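Local coordinates for uncharacterized protein (Bacteroides ovatus CL02T12C04, PDB 6PTM) that probably hydrolyses carrageenan oligosaccharides from the chain end, as an exo-acting glycoside hydrolase of family 42, at residues N398-N403 with E578-V583; K570-N575 with Y618-A623; N214-K219 with P276-K281; D269-T274 with N380-Y385. All blocks are in the same frame, centred on the assembly; numbering follows the deposited sequence.

Interaction 1 (N398-N403 with E578-V583); sequences NLWSDN and EHMNDV. With EDO (1,2-ethanediol), chain D.
Side-chain torsions on both segments set up the meeting of N403 with the helix that starts at H579, and of M580 with W400. CG of N403 stands anti to its carbonyl carbon (chi1 -67°), which carries the amide over the first turn of that helix; the M580 chain bends at chi2 (-46°) and chi3 (-69°), which turns its methyl onto the W400 indole. OD1 of N403 takes two backbone N-H groups: M580 N at 2.9 Å in a weak, bent bond, and N581 N at 3.3 Å, which comes in the carbonyl plane on a lone pair. In return ND2 of N403 gives a nearly straight bond of 2.9 Å to OD1 of N581, leaving from within its own amide plane but arriving above the plane of the acceptor. One amide thus serves a helix start on both its polar atoms, showing how a side chain from a distant loop can satisfy first-turn N-H groups. CE of M580 lies 3.7 Å from the centroid of the six-membered W400 ring, a CH-pi contact over the face within a Met-aromatic pair. F456 of helix 448-460 stacks on W400, F599 of strand 597-600 meets it edge-to-face, and M452 touches both W400 and M580.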
loop_
_atom_site.group_PDB
_atom_site.type_symbol
_atom_site.label_atom_id
_atom_site.label_comp_id
_atom_site.label_asym_id
_atom_site.label_seq_id
_atom_site.Cartn_x
_atom_site.Cartn_y
_atom_site.Cartn_z
ATOM N N ASN A 398 -1.708 8.029 1.601
ATOM C CA ASN A 398 -1.563 9.262 2.431
ATOM C C ASN A 398 -2.814 10.155 2.247
ATOM O O ASN A 398 -3.035 10.997 3.120
ATOM C CB ASN A 398 -0.199 9.981 2.248
ATOM C CG ASN A 398 0.075 10.626 0.907
ATOM O OD1 ASN A 398 -0.725 10.577 -0.019
ATOM N ND2 ASN A 398 1.186 11.334 0.813
ATOM N N LEU A 399 -3.664 9.932 1.242
ATOM C CA LEU A 399 -4.950 10.673 1.145
ATOM C C LEU A 399 -5.914 10.218 2.251
ATOM O O LEU A 399 -6.871 10.917 2.502
ATOM C CB LEU A 399 -5.546 10.536 -0.253
ATOM C CG LEU A 399 -4.760 11.171 -1.391
ATOM C CD1 LEU A 399 -5.471 10.977 -2.711
ATOM C CD2 LEU A 399 -4.549 12.652 -1.126
ATOM N N TRP A 400 -5.623 9.110 2.935
ATOM C CA TRP A 400 -6.267 8.720 4.213
ATOM C C TRP A 400 -5.313 8.866 5.406
ATOM O O TRP A 400 -5.794 9.337 6.450
ATOM C CB TRP A 400 -6.788 7.292 4.150
ATOM C CG TRP A 400 -7.427 6.856 5.420
ATOM C CD1 TRP A 400 -8.732 6.996 5.783
ATOM C CD2 TRP A 400 -6.789 6.143 6.492
ATOM N NE1 TRP A 400 -8.943 6.445 7.021
ATOM C CE2 TRP A 400 -7.764 5.919 7.479
ATOM C CE3 TRP A 400 -5.487 5.703 6.725
ATOM C CZ2 TRP A 400 -7.477 5.293 8.686
ATOM C CZ3 TRP A 400 -5.206 5.034 7.898
ATOM C CH2 TRP A 400 -6.189 4.855 8.871
ATOM N N SER A 401 -4.041 8.448 5.300
ATOM C CA SER A 401 -3.150 8.403 6.496
ATOM C C SER A 401 -2.702 9.828 6.886
ATOM O O SER A 401 -2.376 10.011 8.058
ATOM C CB SER A 401 -1.974 7.454 6.309
ATOM O OG SER A 401 -1.205 7.785 5.158
ATOM N N ASP A 402 -2.680 10.789 5.957
ATOM C CA ASP A 402 -2.430 12.225 6.263
ATOM C C ASP A 402 -3.782 12.932 6.479
ATOM O O ASP A 402 -4.836 12.265 6.421
ATOM C CB ASP A 402 -1.531 12.901 5.229
ATOM C CG ASP A 402 -0.048 12.514 5.318
ATOM O OD1 ASP A 402 0.364 11.934 6.336
ATOM O OD2 ASP A 402 0.669 12.762 4.342
ATOM N N ASN A 403 -3.748 14.237 6.782
ATOM C CA ASN A 403 -4.894 14.971 7.369
ATOM C C ASN A 403 -5.908 15.450 6.322
ATOM O O ASN A 403 -7.061 15.699 6.734
ATOM C CB ASN A 403 -4.403 16.138 8.218
ATOM C CG ASN A 403 -3.675 15.668 9.458
ATOM O OD1 ASN A 403 -4.181 14.813 10.182
ATOM N ND2 ASN A 403 -2.465 16.135 9.678
ATOM N N GLU A 578 -6.366 18.229 11.744
ATOM C CA GLU A 578 -5.286 17.274 12.125
ATOM C C GLU A 578 -5.858 16.021 12.796
ATOM O O GLU A 578 -5.267 15.548 13.779
ATOM C CB GLU A 578 -4.299 18.004 13.045
ATOM C CG GLU A 578 -3.625 19.195 12.386
ATOM C CD GLU A 578 -2.569 19.831 13.277
ATOM O OE1 GLU A 578 -2.845 20.018 14.450
ATOM O OE2 GLU A 578 -1.486 20.122 12.785
ATOM N N HIS A 579 -6.933 15.446 12.245
ATOM C CA HIS A 579 -7.573 14.266 12.847
ATOM C C HIS A 579 -6.604 13.067 12.792
ATOM O O HIS A 579 -6.581 12.276 13.742
ATOM C CB HIS A 579 -8.891 13.940 12.161
ATOM C CG HIS A 579 -9.571 12.834 12.886
ATOM N ND1 HIS A 579 -9.855 12.934 14.229
ATOM C CD2 HIS A 579 -9.968 11.604 12.499
ATOM C CE1 HIS A 579 -10.404 11.814 14.656
ATOM N NE2 HIS A 579 -10.532 10.989 13.603
ATOM N N MET A 580 -5.857 12.918 11.699
ATOM C CA MET A 580 -5.018 11.721 11.495
ATOM C C MET A 580 -3.752 11.816 12.353
ATOM O O MET A 580 -3.236 10.751 12.706
ATOM C CB MET A 580 -4.691 11.540 10.020
ATOM C CG MET A 580 -5.941 11.170 9.186
ATOM S SD MET A 580 -6.974 9.867 9.918
ATOM C CE MET A 580 -5.854 8.477 9.721
ATOM N N ASN A 581 -3.339 13.009 12.797
ATOM C CA ASN A 581 -2.299 13.068 13.869
ATOM C C ASN A 581 -2.824 12.291 15.068
ATOM O O ASN A 581 -2.044 11.542 15.677
ATOM C CB ASN A 581 -1.961 14.484 14.326
ATOM C CG ASN A 581 -1.295 15.321 13.265
ATOM O OD1 ASN A 581 -1.283 14.988 12.104
ATOM N ND2 ASN A 581 -0.726 16.429 13.659
ATOM N N ASP A 582 -4.078 12.527 15.460
ATOM C CA ASP A 582 -4.690 11.881 16.645
ATOM C C ASP A 582 -4.842 10.370 16.386
ATOM O O ASP A 582 -4.567 9.505 17.281
ATOM C CB ASP A 582 -6.027 12.563 16.977
ATOM C CG ASP A 582 -5.850 14.009 17.398
ATOM O OD1 ASP A 582 -4.813 14.285 17.987
ATOM O OD2 ASP A 582 -6.728 14.842 17.072
ATOM N N VAL A 583 -5.334 10.009 15.216
ATOM C CA VAL A 583 -5.574 8.575 14.939
ATOM C C VAL A 583 -4.209 7.860 14.952
ATOM O O VAL A 583 -4.112 6.815 15.579
ATOM C CB VAL A 583 -6.322 8.358 13.615
ATOM C CG1 VAL A 583 -6.320 6.888 13.283
ATOM C CG2 VAL A 583 -7.736 8.910 13.660
HETATM C C1 EDO D . -0.225 11.715 10.707
HETATM O O1 EDO D . -0.262 10.577 9.855
HETATM C C2 EDO D . -0.542 12.949 9.995
HETATM O O2 EDO D . 0.134 13.035 8.757
HETATM O O HOH W 1 -7.985 15.802 9.487
#

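Interaction 2 (K570-N575 with Y618-A623). With EDO (1,2-ethanediol), chain C.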
loop_
_atom_site.group_PDB
_atom_site.type_symbol
_atom_site.label_atom_id
_atom_site.label_comp_id
_atom_site.label_asym_id
_atom_site.label_seq_id
_atom_site.Cartn_x
_atom_site.Cartn_y
_atom_site.Cartn_z
ATOM N N LYS A 570 -15.371 9.845 8.950
ATOM C CA LYS A 570 -15.224 11.001 8.036
ATOM C C LYS A 570 -15.815 12.257 8.678
ATOM O O LYS A 570 -15.384 13.327 8.281
ATOM C CB LYS A 570 -15.932 10.703 6.712
ATOM C CG LYS A 570 -15.228 9.651 5.851
ATOM C CD LYS A 570 -15.986 9.258 4.576
ATOM C CE LYS A 570 -17.145 8.341 4.896
ATOM N NZ LYS A 570 -17.990 8.031 3.714
ATOM N N ALA A 571 -16.799 12.141 9.570
ATOM C CA ALA A 571 -17.337 13.300 10.336
ATOM C C ALA A 571 -16.198 14.085 11.011
ATOM O O ALA A 571 -16.214 15.311 10.953
ATOM C CB ALA A 571 -18.355 12.824 11.361
ATOM N N SER A 572 -15.239 13.410 11.652
ATOM C CA SER A 572 -14.080 14.073 12.311
ATOM C C SER A 572 -12.973 14.391 11.309
ATOM O O SER A 572 -12.390 15.461 11.478
ATOM C CB SER A 572 -13.544 13.281 13.483
ATOM O OG SER A 572 -14.408 13.357 14.607
ATOM N N SER A 573 -12.650 13.528 10.325
ATOM C CA SER A 573 -11.490 13.778 9.421
ATOM C C SER A 573 -11.770 14.972 8.520
ATOM O O SER A 573 -10.823 15.736 8.223
ATOM C CB SER A 573 -11.088 12.549 8.630
ATOM O OG SER A 573 -12.182 12.035 7.898
ATOM N N ILE A 574 -13.011 15.132 8.037
ATOM C CA ILE A 574 -13.350 16.265 7.138
ATOM C C ILE A 574 -13.331 17.584 7.935
ATOM O O ILE A 574 -12.820 18.559 7.396
ATOM C CB ILE A 574 -14.670 16.007 6.395
ATOM C CG1 ILE A 574 -14.544 14.816 5.424
ATOM C CG2 ILE A 574 -15.106 17.285 5.683
ATOM C CD1 ILE A 574 -15.880 14.400 4.765
ATOM N N ASN A 575 -13.865 17.618 9.160
ATOM C CA ASN A 575 -14.056 18.876 9.937
ATOM C C ASN A 575 -12.755 19.284 10.654
ATOM O O ASN A 575 -12.570 20.475 10.872
ATOM C CB ASN A 575 -15.178 18.764 10.971
ATOM C CG ASN A 575 -16.555 18.877 10.364
ATOM O OD1 ASN A 575 -16.871 19.938 9.840
ATOM N ND2 ASN A 575 -17.365 17.811 10.449
ATOM N N TYR A 618 -11.093 7.815 20.291
ATOM C CA TYR A 618 -10.058 8.782 20.718
ATOM C C TYR A 618 -10.171 10.029 19.867
ATOM O O TYR A 618 -10.123 9.886 18.616
ATOM C CB TYR A 618 -8.655 8.188 20.582
ATOM C CG TYR A 618 -7.519 9.087 20.976
ATOM C CD1 TYR A 618 -7.292 9.443 22.296
ATOM C CD2 TYR A 618 -6.645 9.564 20.019
ATOM C CE1 TYR A 618 -6.224 10.259 22.646
ATOM C CE2 TYR A 618 -5.576 10.377 20.345
ATOM C CZ TYR A 618 -5.343 10.687 21.669
ATOM O OH TYR A 618 -4.278 11.472 21.951
ATOM N N LYS A 619 -10.302 11.184 20.542
ATOM C CA LYS A 619 -10.299 12.535 19.933
ATOM C C LYS A 619 -11.141 12.542 18.646
ATOM O O LYS A 619 -10.692 13.067 17.603
ATOM C CB LYS A 619 -8.849 12.966 19.713
ATOM C CG LYS A 619 -8.074 13.310 20.984
ATOM C CD LYS A 619 -6.936 14.296 20.699
ATOM C CE LYS A 619 -6.742 15.327 21.786
ATOM N NZ LYS A 619 -6.238 14.645 22.984
ATOM N N THR A 620 -12.364 12.034 18.755
ATOM C CA THR A 620 -13.359 11.972 17.661
ATOM C C THR A 620 -14.597 12.754 18.101
ATOM O O THR A 620 -15.668 12.171 18.288
ATOM C CB THR A 620 -13.574 10.500 17.280
ATOM O OG1 THR A 620 -12.291 9.906 17.005
ATOM C CG2 THR A 620 -14.478 10.338 16.080
ATOM N N PRO A 621 -14.499 14.096 18.260
ATOM C CA PRO A 621 -15.592 14.893 18.820
ATOM C C PRO A 621 -16.775 14.986 17.849
ATOM O O PRO A 621 -17.874 15.051 18.334
ATOM C CB PRO A 621 -14.976 16.280 19.044
ATOM C CG PRO A 621 -13.890 16.374 18.002
ATOM C CD PRO A 621 -13.376 14.953 17.853
ATOM N N TYR A 622 -16.512 14.988 16.538
ATOM C CA TYR A 622 -17.544 14.919 15.471
ATOM C C TYR A 622 -17.873 13.466 15.111
ATOM O O TYR A 622 -16.961 12.647 14.831
ATOM C CB TYR A 622 -17.075 15.596 14.187
ATOM C CG TYR A 622 -16.698 17.047 14.285
ATOM C CD1 TYR A 622 -17.592 18.019 13.891
ATOM C CD2 TYR A 622 -15.395 17.446 14.589
ATOM C CE1 TYR A 622 -17.244 19.356 13.878
ATOM C CE2 TYR A 622 -15.022 18.781 14.588
ATOM C CZ TYR A 622 -15.967 19.742 14.264
ATOM O OH TYR A 622 -15.647 21.062 14.183
ATOM N N ALA A 623 -19.160 13.108 15.131
ATOM C CA ALA A 623 -19.614 11.791 14.655
ATOM C C ALA A 623 -20.951 11.965 13.959
ATOM O O ALA A 623 -21.730 12.837 14.367
ATOM C CB ALA A 623 -19.709 10.803 15.781
HETATM C C1 EDO C . -18.900 11.279 2.527
HETATM O O1 EDO C . -19.391 9.985 2.335
HETATM C C2 EDO C . -18.997 11.647 3.974
HETATM O O2 EDO C . -20.312 11.894 4.423
#
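N575 reaches Y622 with its whole side chain. Its CB sits over the centre of the tyrosine ring, 3.5 Å from the centroid and 11° off the normal, a CH-pi contact. Next comes CG, 3.6 Å from CE1 of Y622. From there the amide runs on nearly level with the ring, the two planes 16° apart and stacked, until ND2 arrives 3.5 Å from CD1 of Y622 and OD1, more loosely, 4.1 Å from its CE1. ND2 is tied back into its own helix, donating to A571 O at 2.8 Å, and the backbone oxygen of E652 also accepts from it; these bonds help hold the amide flat on the ring. Helix 570-575 follows strand 564-567, and the 618-623 loop follows strand 614-617, its neighbour in a five-stranded parallel sheet with the 2-1-3-4-5 order of flavodoxin-like folds, so the contact joins the connections leaving two adjacent strands. S572 turns OG beside its own backbone N (chi1 -74°) and donates to Y622 O over 2.7 Å, in the carbonyl plane, on a lone pair. CG2 of T620 lies 3.4 Å from OG of S572, while CB of A571 rests 3.7 Å from CA of A623.

Interaction 3 (N214-K219 with P276-K281)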
loop_
_atom_site.group_PDB
_atom_site.type_symbol
_atom_site.label_atom_id
_atom_site.label_comp_id
_atom_site.label_asym_id
_atom_site.label_seq_id
_atom_site.Cartn_x
_atom_site.Cartn_y
_atom_site.Cartn_z
ATOM N N ASN A 214 -5.701 -4.369 -33.190
ATOM C CA ASN A 214 -4.679 -5.317 -33.696
ATOM C C ASN A 214 -3.949 -5.956 -32.511
ATOM O O ASN A 214 -3.772 -7.207 -32.525
ATOM C CB ASN A 214 -3.678 -4.628 -34.625
ATOM C CG ASN A 214 -4.280 -4.352 -35.989
ATOM O OD1 ASN A 214 -5.208 -5.028 -36.382
ATOM N ND2 ASN A 214 -3.727 -3.416 -36.746
ATOM N N GLU A 215 -3.560 -5.153 -31.522
ATOM C CA GLU A 215 -2.808 -5.673 -30.358
ATOM C C GLU A 215 -3.693 -6.667 -29.620
ATOM O O GLU A 215 -3.239 -7.800 -29.365
ATOM C CB GLU A 215 -2.361 -4.527 -29.471
ATOM C CG GLU A 215 -1.092 -4.852 -28.727
ATOM C CD GLU A 215 -0.736 -3.800 -27.697
ATOM O OE1 GLU A 215 -1.019 -2.582 -27.938
ATOM O OE2 GLU A 215 -0.223 -4.198 -26.644
ATOM N N LEU A 216 -4.938 -6.296 -29.343
ATOM C CA LEU A 216 -5.840 -7.155 -28.528
ATOM C C LEU A 216 -6.185 -8.438 -29.284
ATOM O O LEU A 216 -6.364 -9.462 -28.635
ATOM C CB LEU A 216 -7.109 -6.385 -28.163
ATOM C CG LEU A 216 -6.896 -5.305 -27.114
ATOM C CD1 LEU A 216 -8.131 -4.454 -27.003
ATOM C CD2 LEU A 216 -6.526 -5.930 -25.775
ATOM N N GLN A 217 -6.300 -8.395 -30.610
ATOM C CA GLN A 217 -6.654 -9.615 -31.392
ATOM C C GLN A 217 -5.495 -10.602 -31.312
ATOM O O GLN A 217 -5.776 -11.787 -31.315
ATOM C CB GLN A 217 -6.938 -9.292 -32.863
ATOM C CG GLN A 217 -8.294 -8.639 -33.064
ATOM C CD GLN A 217 -8.561 -8.297 -34.504
ATOM O OE1 GLN A 217 -7.649 -8.126 -35.300
ATOM N NE2 GLN A 217 -9.827 -8.210 -34.843
ATOM N N GLU A 218 -4.259 -10.099 -31.318
ATOM C CA GLU A 218 -3.016 -10.913 -31.374
ATOM C C GLU A 218 -2.554 -11.319 -29.967
ATOM O O GLU A 218 -1.821 -12.287 -29.851
ATOM C CB GLU A 218 -1.876 -10.125 -32.003
ATOM C CG GLU A 218 -2.004 -9.977 -33.501
ATOM C CD GLU A 218 -0.653 -9.729 -34.138
ATOM O OE1 GLU A 218 -0.186 -8.564 -34.124
ATOM O OE2 GLU A 218 -0.052 -10.722 -34.585
ATOM N N LYS A 219 -2.945 -10.588 -28.939
ATOM C CA LYS A 219 -2.323 -10.767 -27.605
ATOM C C LYS A 219 -2.673 -12.152 -27.045
ATOM O O LYS A 219 -3.836 -12.506 -26.923
ATOM C CB LYS A 219 -2.742 -9.606 -26.708
ATOM C CG LYS A 219 -2.057 -9.566 -25.364
ATOM C CD LYS A 219 -2.429 -8.334 -24.571
ATOM C CE LYS A 219 -1.854 -8.417 -23.183
ATOM N NZ LYS A 219 -0.391 -8.523 -23.261
ATOM N N PRO A 276 -14.236 -6.875 -24.427
ATOM C CA PRO A 276 -14.566 -8.193 -24.981
ATOM C C PRO A 276 -13.366 -9.039 -25.446
ATOM O O PRO A 276 -13.450 -10.219 -25.391
ATOM C CB PRO A 276 -15.482 -7.854 -26.170
ATOM C CG PRO A 276 -16.182 -6.605 -25.683
ATOM C CD PRO A 276 -15.052 -5.813 -25.046
ATOM N N TYR A 277 -12.270 -8.422 -25.859
ATOM C CA TYR A 277 -11.041 -9.128 -26.283
ATOM C C TYR A 277 -10.244 -9.629 -25.073
ATOM O O TYR A 277 -9.438 -10.560 -25.250
ATOM C CB TYR A 277 -10.167 -8.195 -27.113
ATOM C CG TYR A 277 -10.726 -7.860 -28.468
ATOM C CD1 TYR A 277 -10.673 -8.766 -29.510
ATOM C CD2 TYR A 277 -11.300 -6.628 -28.713
ATOM C CE1 TYR A 277 -11.149 -8.439 -30.774
ATOM C CE2 TYR A 277 -11.794 -6.286 -29.963
ATOM C CZ TYR A 277 -11.707 -7.195 -31.011
ATOM O OH TYR A 277 -12.211 -6.845 -32.244
ATOM N N MET A 278 -10.451 -9.039 -23.893
ATOM C CA MET A 278 -9.599 -9.271 -22.703
ATOM C C MET A 278 -10.309 -10.248 -21.760
ATOM O O MET A 278 -9.614 -10.787 -20.855
ATOM C CB MET A 278 -9.361 -7.991 -21.894
ATOM C CG MET A 278 -8.910 -6.838 -22.695
ATOM S SD MET A 278 -8.550 -5.414 -21.630
ATOM C CE MET A 278 -8.676 -4.095 -22.828
ATOM N N ALA A 279 -11.630 -10.425 -21.903
ATOM C CA ALA A 279 -12.478 -11.003 -20.835
ATOM C C ALA A 279 -12.008 -12.428 -20.527
ATOM O O ALA A 279 -11.844 -13.233 -21.476
ATOM C CB ALA A 279 -13.939 -10.973 -21.216
ATOM N N GLY A 280 -11.709 -12.702 -19.256
ATOM C CA GLY A 280 -11.373 -14.051 -18.776
ATOM C C GLY A 280 -9.905 -14.363 -18.972
ATOM O O GLY A 280 -9.472 -15.433 -18.546
ATOM N N LYS A 281 -9.141 -13.495 -19.625
ATOM C CA LYS A 281 -7.764 -13.866 -20.023
ATOM C C LYS A 281 -6.837 -13.771 -18.807
ATOM O O LYS A 281 -7.054 -12.896 -17.919
ATOM C CB LYS A 281 -7.338 -13.038 -21.231
ATOM C CG LYS A 281 -8.183 -13.431 -22.443
ATOM C CD LYS A 281 -7.663 -13.046 -23.783
ATOM C CE LYS A 281 -8.557 -13.585 -24.885
ATOM N NZ LYS A 281 -8.134 -12.995 -26.175
HETATM O O HOH W 2 -6.191 -10.639 -26.167
HETATM O O HOH W 3 -5.607 -14.220 -26.422
#
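L216 supplies the apolar part of this contact, with Y277 and M278 as its partners. Its CB meets CB of Y277 at 3.7 Å, and CD2 touches CG of M278 at 4.0 Å, the leucine and methionine chains slanting across each other. F194 and Y283 touch both L216 and M278, placing the patch against strand 192-197, probably part of the barrel wall. More exposed, the Q217 and Y277 side chains lie side by side and point the same way, CG of Q217 3.7 Å from CE1 of Y277 and the amide turned 72° from the ring.

Across the gap the polar part passes through water. Within its own segment NZ of K281 donates to Y277 O at 2.9 Å, nearly along the C=O axis, the extended lysine reaching from the end of the M278-K281 type II turn to the residue just before it. Two waters accept from the same nitrogen. One lies 2.7 Å from L216 O and within reach of K219 O, with more acceptors around it than protons; the other donates to K219 O. A lysine thus reaches backbone carbonyls at a helix end through solvent, and its positive charge would probably favour the negative ends of their dipoles.

Interaction 4 (D269-T274 with N380-Y385)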
loop_
_atom_site.group_PDB
_atom_site.type_symbol
_atom_site.label_atom_id
_atom_site.label_comp_id
_atom_site.label_asym_id
_atom_site.label_seq_id
_atom_site.Cartn_x
_atom_site.Cartn_y
_atom_site.Cartn_z
ATOM N N ASP A 269 -17.527 3.797 -24.469
ATOM C CA ASP A 269 -17.117 3.381 -25.837
ATOM C C ASP A 269 -15.767 2.667 -25.756
ATOM O O ASP A 269 -15.610 1.617 -26.428
ATOM C CB ASP A 269 -17.107 4.559 -26.820
ATOM C CG ASP A 269 -18.477 4.956 -27.337
ATOM O OD1 ASP A 269 -19.412 4.195 -27.161
ATOM O OD2 ASP A 269 -18.567 6.009 -27.945
ATOM N N LEU A 270 -14.821 3.213 -24.986
ATOM C CA LEU A 270 -13.512 2.554 -24.787
ATOM C C LEU A 270 -13.742 1.130 -24.272
ATOM O O LEU A 270 -13.205 0.179 -24.901
ATOM C CB LEU A 270 -12.601 3.358 -23.843
ATOM C CG LEU A 270 -11.213 2.756 -23.660
ATOM C CD1 LEU A 270 -10.456 2.712 -24.989
ATOM C CD2 LEU A 270 -10.399 3.537 -22.640
ATOM N N ILE A 271 -14.554 0.976 -23.226
ATOM C CA ILE A 271 -14.660 -0.322 -22.501
ATOM C C ILE A 271 -15.372 -1.346 -23.392
ATOM O O ILE A 271 -14.881 -2.454 -23.511
ATOM C CB ILE A 271 -15.316 -0.063 -21.138
ATOM C CG1 ILE A 271 -14.332 0.659 -20.220
ATOM C CG2 ILE A 271 -15.803 -1.335 -20.504
ATOM C CD1 ILE A 271 -14.969 1.343 -19.024
ATOM N N LYS A 272 -16.460 -0.942 -24.050
ATOM C CA LYS A 272 -17.276 -1.734 -25.013
ATOM C C LYS A 272 -16.380 -2.249 -26.149
ATOM O O LYS A 272 -16.536 -3.402 -26.528
ATOM C CB LYS A 272 -18.374 -0.779 -25.495
ATOM C CG LYS A 272 -19.429 -1.267 -26.467
ATOM C CD LYS A 272 -20.522 -0.202 -26.646
ATOM C CE LYS A 272 -20.927 0.054 -28.078
ATOM N NZ LYS A 272 -21.531 -1.157 -28.679
ATOM N N GLY A 273 -15.423 -1.450 -26.618
ATOM C CA GLY A 273 -14.661 -1.748 -27.838
ATOM C C GLY A 273 -13.394 -2.536 -27.553
ATOM O O GLY A 273 -12.758 -2.989 -28.538
ATOM N N THR A 274 -13.033 -2.709 -26.271
ATOM C CA THR A 274 -11.743 -3.317 -25.880
ATOM C C THR A 274 -11.975 -4.526 -24.977
ATOM O O THR A 274 -11.385 -5.566 -25.252
ATOM C CB THR A 274 -10.811 -2.283 -25.225
ATOM O OG1 THR A 274 -11.419 -1.755 -24.037
ATOM C CG2 THR A 274 -10.463 -1.167 -26.187
ATOM N N ASN A 380 -18.806 -0.887 -13.332
ATOM C CA ASN A 380 -20.065 -1.485 -13.873
ATOM C C ASN A 380 -19.969 -1.577 -15.398
ATOM O O ASN A 380 -20.415 -2.594 -15.924
ATOM C CB ASN A 380 -21.344 -0.798 -13.401
ATOM C CG ASN A 380 -21.465 -0.828 -11.893
ATOM O OD1 ASN A 380 -20.971 -1.755 -11.229
ATOM N ND2 ASN A 380 -22.056 0.222 -11.336
ATOM N N GLU A 381 -19.298 -0.648 -16.082
ATOM C CA GLU A 381 -19.098 -0.761 -17.554
ATOM C C GLU A 381 -18.213 -1.968 -17.882
ATOM O O GLU A 381 -18.636 -2.762 -18.761
ATOM C CB GLU A 381 -18.571 0.525 -18.185
ATOM C CG GLU A 381 -19.554 1.674 -18.062
ATOM C CD GLU A 381 -20.869 1.454 -18.797
ATOM O OE1 GLU A 381 -20.857 1.494 -20.022
ATOM O OE2 GLU A 381 -21.871 1.111 -18.141
ATOM N N ILE A 382 -17.083 -2.142 -17.186
ATOM C CA ILE A 382 -16.158 -3.285 -17.414
ATOM C C ILE A 382 -16.934 -4.581 -17.190
ATOM O O ILE A 382 -16.860 -5.439 -18.073
ATOM C CB ILE A 382 -14.895 -3.187 -16.545
ATOM C CG1 ILE A 382 -14.027 -2.001 -16.973
ATOM C CG2 ILE A 382 -14.114 -4.483 -16.558
ATOM C CD1 ILE A 382 -12.974 -1.629 -15.977
ATOM N N ARG A 383 -17.723 -4.683 -16.111
ATOM C CA ARG A 383 -18.429 -5.932 -15.737
ATOM C C ARG A 383 -19.451 -6.364 -16.803
ATOM O O ARG A 383 -19.659 -7.583 -16.883
ATOM C CB ARG A 383 -19.072 -5.804 -14.356
ATOM C CG ARG A 383 -18.036 -5.775 -13.243
ATOM C CD ARG A 383 -17.569 -7.154 -12.810
ATOM N NE ARG A 383 -18.700 -7.865 -12.254
ATOM C CZ ARG A 383 -19.240 -7.612 -11.074
ATOM N NH1 ARG A 383 -18.705 -6.684 -10.296
ATOM N NH2 ARG A 383 -20.314 -8.294 -10.690
ATOM N N LYS A 384 -20.022 -5.435 -17.583
ATOM C CA LYS A 384 -20.939 -5.715 -18.722
ATOM C C LYS A 384 -20.244 -6.597 -19.758
ATOM O O LYS A 384 -20.934 -7.417 -20.306
ATOM C CB LYS A 384 -21.384 -4.455 -19.457
ATOM C CG LYS A 384 -22.370 -3.617 -18.656
ATOM C CD LYS A 384 -22.985 -2.463 -19.414
ATOM C CE LYS A 384 -23.777 -1.556 -18.487
ATOM N NZ LYS A 384 -24.076 -0.288 -19.172
ATOM N N TYR A 385 -18.939 -6.426 -19.994
ATOM C CA TYR A 385 -18.169 -7.170 -21.021
ATOM C C TYR A 385 -17.302 -8.261 -20.378
ATOM O O TYR A 385 -17.038 -9.272 -21.042
ATOM C CB TYR A 385 -17.464 -6.155 -21.917
ATOM C CG TYR A 385 -18.443 -5.171 -22.494
ATOM C CD1 TYR A 385 -18.646 -3.923 -21.924
ATOM C CD2 TYR A 385 -19.273 -5.554 -23.529
ATOM C CE1 TYR A 385 -19.588 -3.039 -22.423
ATOM C CE2 TYR A 385 -20.227 -4.689 -24.034
ATOM C CZ TYR A 385 -20.395 -3.440 -23.467
ATOM O OH TYR A 385 -21.325 -2.620 -24.008
#
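I271 makes most of the apolar contact, pushing both branches against the helix that carries E381 and I382. CG2, placed anti to the backbone N, lies 3.6 Å from the carbonyl carbon of E381 and 4.0 Å from CG1 of I382. The other branch extends to CD1, which meets CB of E381 at 3.8 Å. I271 crosses the E381 and I382 side chains at about a right angle, and the same CG2 comes within 4.1 Å of CD1 of Y385.

The two helix segments run nearly parallel, their N-to-C directions 20° apart and their axes 9.0 Å apart at closest approach. Helices 261-278 and 358-385 precede the adjacent parallel strands 288-292 and 391-394, as expected of neighbouring outer helices in the beta/alpha barrel of GH42 enzymes. I382 continues inward onto Y288 and L290, while L270 and T274 touch M196 of strand 192-197.

The aromatic contact lies at the outer side. CA of K272 sits over one face of the Y385 ring, 3.9 Å from the centroid in a CH-pi contact, and CG of K272 approaches OH of Y385 to 3.4 Å. CB of K384 covers the opposite face, sandwiching the phenol.

Among the charged groups, NZ of K384 forms a salt bridge to OE2 of E381, which offers its syn lone pair, while OE1 of E381 bonds to S268 OG, tying the carboxylate to the partner helix.

The four contacts form two touching pairs. Interactions 3 and 4 share helix 261-278, their centres 13 Å apart, and adjoin the parallel strands of the probable barrel; their segments alternate along the chain. Interactions 1 and 2, 11 Å between centres, also alternate in sequence and meet where H579 and D582 touch Y618, K619 and T620, using the consecutive helices 570-575 and 579-590. The first pair closes before interaction 1 opens. Between the pairs the nearest atoms are about 17 Å apart, from interaction 2 to interaction 4. One pair therefore lies among outer helices of the probable catalytic barrel, whereas interaction 1 joins that region to the five-stranded parallel domain whose connections interaction 2 packs together.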